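Local coordinates for protein adenosine kinase (Trypanosoma brucei brucei, PDB 4N09) that probably phosphorylates adenosine to AMP with ATP as the phosphate donor and magnesium as cofactor, in the purine salvage pathway, at residues 12-17 with 167-172. Numbering follows the deposited sequence.
Sequences YVQCNP and FYFSGF. With ADN (adenosine), chain E.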
loop_
_atom_site.group_PDB
_atom_site.type_symbol
_atom_site.label_atom_id
_atom_site.label_comp_id
_atom_site.label_asym_id
_atom_site.label_seq_id
_atom_site.Cartn_x
_atom_site.Cartn_y
_atom_site.Cartn_z
ATOM N N TYR A 12 4.744 -7.676 9.142
ATOM C CA TYR A 12 5.735 -7.723 8.074
ATOM C C TYR A 12 5.122 -7.078 6.855
ATOM O O TYR A 12 4.006 -7.414 6.462
ATOM C CB TYR A 12 6.053 -9.186 7.772
ATOM C CG TYR A 12 7.028 -9.433 6.680
ATOM C CD1 TYR A 12 8.358 -9.729 6.963
ATOM C CD2 TYR A 12 6.637 -9.401 5.358
ATOM C CE1 TYR A 12 9.279 -9.942 5.940
ATOM C CE2 TYR A 12 7.539 -9.645 4.329
ATOM C CZ TYR A 12 8.858 -9.917 4.626
ATOM O OH TYR A 12 9.752 -10.154 3.596
ATOM N N VAL A 13 5.854 -6.146 6.263
ATOM C CA VAL A 13 5.383 -5.397 5.105
ATOM C C VAL A 13 6.432 -5.470 4.027
ATOM O O VAL A 13 7.625 -5.328 4.313
ATOM C CB VAL A 13 5.171 -3.907 5.439
ATOM C CG1 VAL A 13 4.782 -3.117 4.198
ATOM C CG2 VAL A 13 4.111 -3.746 6.491
ATOM N N GLN A 14 5.986 -5.638 2.791
ATOM C CA GLN A 14 6.893 -5.681 1.675
ATOM C C GLN A 14 6.316 -4.897 0.535
ATOM O O GLN A 14 5.149 -5.065 0.205
ATOM C CB GLN A 14 7.139 -7.122 1.253
ATOM C CG GLN A 14 8.223 -7.259 0.208
ATOM C CD GLN A 14 8.883 -8.638 0.224
ATOM O OE1 GLN A 14 9.084 -9.250 1.286
ATOM N NE2 GLN A 14 9.264 -9.117 -0.958
ATOM N N CYS A 15 7.148 -4.049 -0.060
ATOM C CA CYS A 15 6.757 -3.205 -1.171
ATOM C C CYS A 15 7.989 -2.658 -1.854
ATOM O O CYS A 15 9.103 -3.067 -1.551
ATOM C CB CYS A 15 5.858 -2.065 -0.671
ATOM S SG CYS A 15 4.909 -1.205 -1.966
ATOM N N ASN A 16 7.781 -1.705 -2.751
ATOM C CA ASN A 16 8.840 -1.040 -3.478
ATOM C C ASN A 16 9.144 0.321 -2.890
ATOM O O ASN A 16 8.302 1.195 -2.938
ATOM C CB ASN A 16 8.377 -0.858 -4.906
ATOM C CG ASN A 16 7.974 -2.163 -5.538
ATOM O OD1 ASN A 16 8.546 -3.213 -5.228
ATOM N ND2 ASN A 16 7.011 -2.116 -6.424
ATOM N N PRO A 17 10.317 0.496 -2.273
ATOM C CA PRO A 17 10.588 1.803 -1.655
ATOM C C PRO A 17 10.988 2.817 -2.720
ATOM O O PRO A 17 11.907 2.553 -3.475
ATOM C CB PRO A 17 11.734 1.512 -0.692
ATOM C CG PRO A 17 12.388 0.289 -1.225
ATOM C CD PRO A 17 11.388 -0.479 -2.029
ATOM N N PHE A 167 1.055 -10.287 7.679
ATOM C CA PHE A 167 1.897 -10.087 6.512
ATOM C C PHE A 167 1.120 -9.254 5.500
ATOM O O PHE A 167 0.030 -9.653 5.098
ATOM C CB PHE A 167 2.234 -11.421 5.872
ATOM C CG PHE A 167 3.064 -12.306 6.725
ATOM C CD1 PHE A 167 4.395 -12.498 6.439
ATOM C CD2 PHE A 167 2.512 -12.968 7.831
ATOM C CE1 PHE A 167 5.169 -13.329 7.252
ATOM C CE2 PHE A 167 3.283 -13.793 8.646
ATOM C CZ PHE A 167 4.616 -13.977 8.347
ATOM N N TYR A 168 1.682 -8.118 5.095
ATOM C CA TYR A 168 1.032 -7.238 4.137
ATOM C C TYR A 168 1.945 -6.948 2.956
ATOM O O TYR A 168 3.046 -6.431 3.116
ATOM C CB TYR A 168 0.626 -5.930 4.792
ATOM C CG TYR A 168 0.273 -4.884 3.768
ATOM C CD1 TYR A 168 -0.888 -4.974 3.031
ATOM C CD2 TYR A 168 1.123 -3.830 3.507
ATOM C CE1 TYR A 168 -1.208 -4.017 2.070
ATOM C CE2 TYR A 168 0.836 -2.878 2.550
ATOM C CZ TYR A 168 -0.334 -2.966 1.831
ATOM O OH TYR A 168 -0.609 -2.007 0.879
ATOM N N PHE A 169 1.494 -7.344 1.774
ATOM C CA PHE A 169 2.181 -7.044 0.531
ATOM C C PHE A 169 1.290 -6.158 -0.279
ATOM O O PHE A 169 0.107 -6.418 -0.385
ATOM C CB PHE A 169 2.414 -8.300 -0.292
ATOM C CG PHE A 169 3.636 -9.055 0.094
ATOM C CD1 PHE A 169 4.688 -9.197 -0.788
ATOM C CD2 PHE A 169 3.719 -9.653 1.321
ATOM C CE1 PHE A 169 5.810 -9.902 -0.439
ATOM C CE2 PHE A 169 4.836 -10.366 1.679
ATOM C CZ PHE A 169 5.890 -10.479 0.800
ATOM N N SER A 170 1.855 -5.129 -0.885
ATOM C CA SER A 170 1.077 -4.333 -1.808
ATOM C C SER A 170 0.985 -5.098 -3.120
ATOM O O SER A 170 1.846 -5.908 -3.443
ATOM C CB SER A 170 1.724 -2.965 -2.026
ATOM O OG SER A 170 2.814 -3.098 -2.907
ATOM N N GLY A 171 -0.065 -4.826 -3.879
ATOM C CA GLY A 171 -0.222 -5.428 -5.198
ATOM C C GLY A 171 0.907 -5.051 -6.127
ATOM O O GLY A 171 1.286 -5.822 -6.987
ATOM N N PHE A 172 1.424 -3.845 -5.940
ATOM C CA PHE A 172 2.550 -3.378 -6.674
ATOM C C PHE A 172 3.755 -4.315 -6.667
ATOM O O PHE A 172 4.589 -4.227 -7.573
ATOM C CB PHE A 172 3.017 -2.032 -6.100
ATOM C CG PHE A 172 2.129 -0.864 -6.441
ATOM C CD1 PHE A 172 1.717 -0.631 -7.742
ATOM C CD2 PHE A 172 1.773 0.042 -5.458
ATOM C CE1 PHE A 172 0.923 0.452 -8.043
ATOM C CE2 PHE A 172 0.978 1.140 -5.753
ATOM C CZ PHE A 172 0.558 1.351 -7.051
HETATM O "O5'" ADN E . -0.175 5.908 -2.609
HETATM C "C5'" ADN E . 0.705 6.698 -3.407
HETATM C "C4'" ADN E . 2.096 6.123 -3.347
HETATM O "O4'" ADN E . 2.210 5.146 -4.363
HETATM C "C3'" ADN E . 3.206 7.098 -3.637
HETATM O "O3'" ADN E . 3.774 7.382 -2.370
HETATM C "C2'" ADN E . 4.173 6.357 -4.555
HETATM O "O2'" ADN E . 5.573 6.353 -4.158
HETATM C "C1'" ADN E . 3.605 4.954 -4.527
HETATM N N9 ADN E . 3.728 4.146 -5.734
HETATM C C8 ADN E . 3.234 4.463 -6.943
HETATM N N7 ADN E . 3.454 3.492 -7.861
HETATM C C5 ADN E . 4.097 2.543 -7.165
HETATM C C6 ADN E . 4.634 1.245 -7.517
HETATM N N6 ADN E . 4.506 0.789 -8.766
HETATM N N1 ADN E . 5.219 0.567 -6.524
HETATM C C2 ADN E . 5.320 1.036 -5.254
HETATM N N3 ADN E . 4.854 2.221 -4.862
HETATM C C4 ADN E . 4.251 2.966 -5.770
#
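Tyr12-Gln14 and Phe167-Phe169 run side by side as neighbouring parallel strands, 12° apart in direction. Tyr168 N donates a hydrogen bond to Tyr12 O at 2.8 Å, and Tyr168 O accepts one from Gln14 N at 3.1 Å. A third hydrogen bond, from Ser170 N to Gln14 O, is weak. Beyond it the chains diverge.

Tyr12, Gln14, Phe167 and Phe169 share one face of the sheet, and helices 155-163 and 178-190 pack against it. Gln14 lies alongside Phe169 and points the same way. Its CB sits over the ring face, 3.6 Å from the Phe169 centroid, in a CH-pi contact. With CG anti to the backbone N (chi1 -172°) and the chain extended beyond it, the Gln14 amide also reaches the rim at CE1 and CZ, its plane 40° from the ring. Tyr12 OH donates a hydrogen bond to Gln14 OE1 at 2.6 Å, which helps fix the amide's position beside the rim of Phe169. Tyr12 CE2 meets Phe169 CE2, and Tyr12 CB touches Phe167 CD1. On the opposite face, Val13 CG1 meets the edge of the Tyr168 ring at CD2, 3.8 Å away. Tyr168 OH hydrogen-bonds Asn198.

Past the strand ends lies adenosine. Asn16 ND2 donates a fairly straight hydrogen bond of 3.2 Å to N1 of adenosine and a weak one to Phe172 O. The Phe172 ring lies against the adenine; C6 of adenosine lies 3.4 Å above the plane of the Phe172 ring, offset toward the rim. Asp20, Gly66, Asn70 and Asp302 also hydrogen-bond the nucleoside. Loops at the C-terminal ends of adjacent parallel strands thus form part of the adenosine pocket, as in the ribokinase (PfkB) fold.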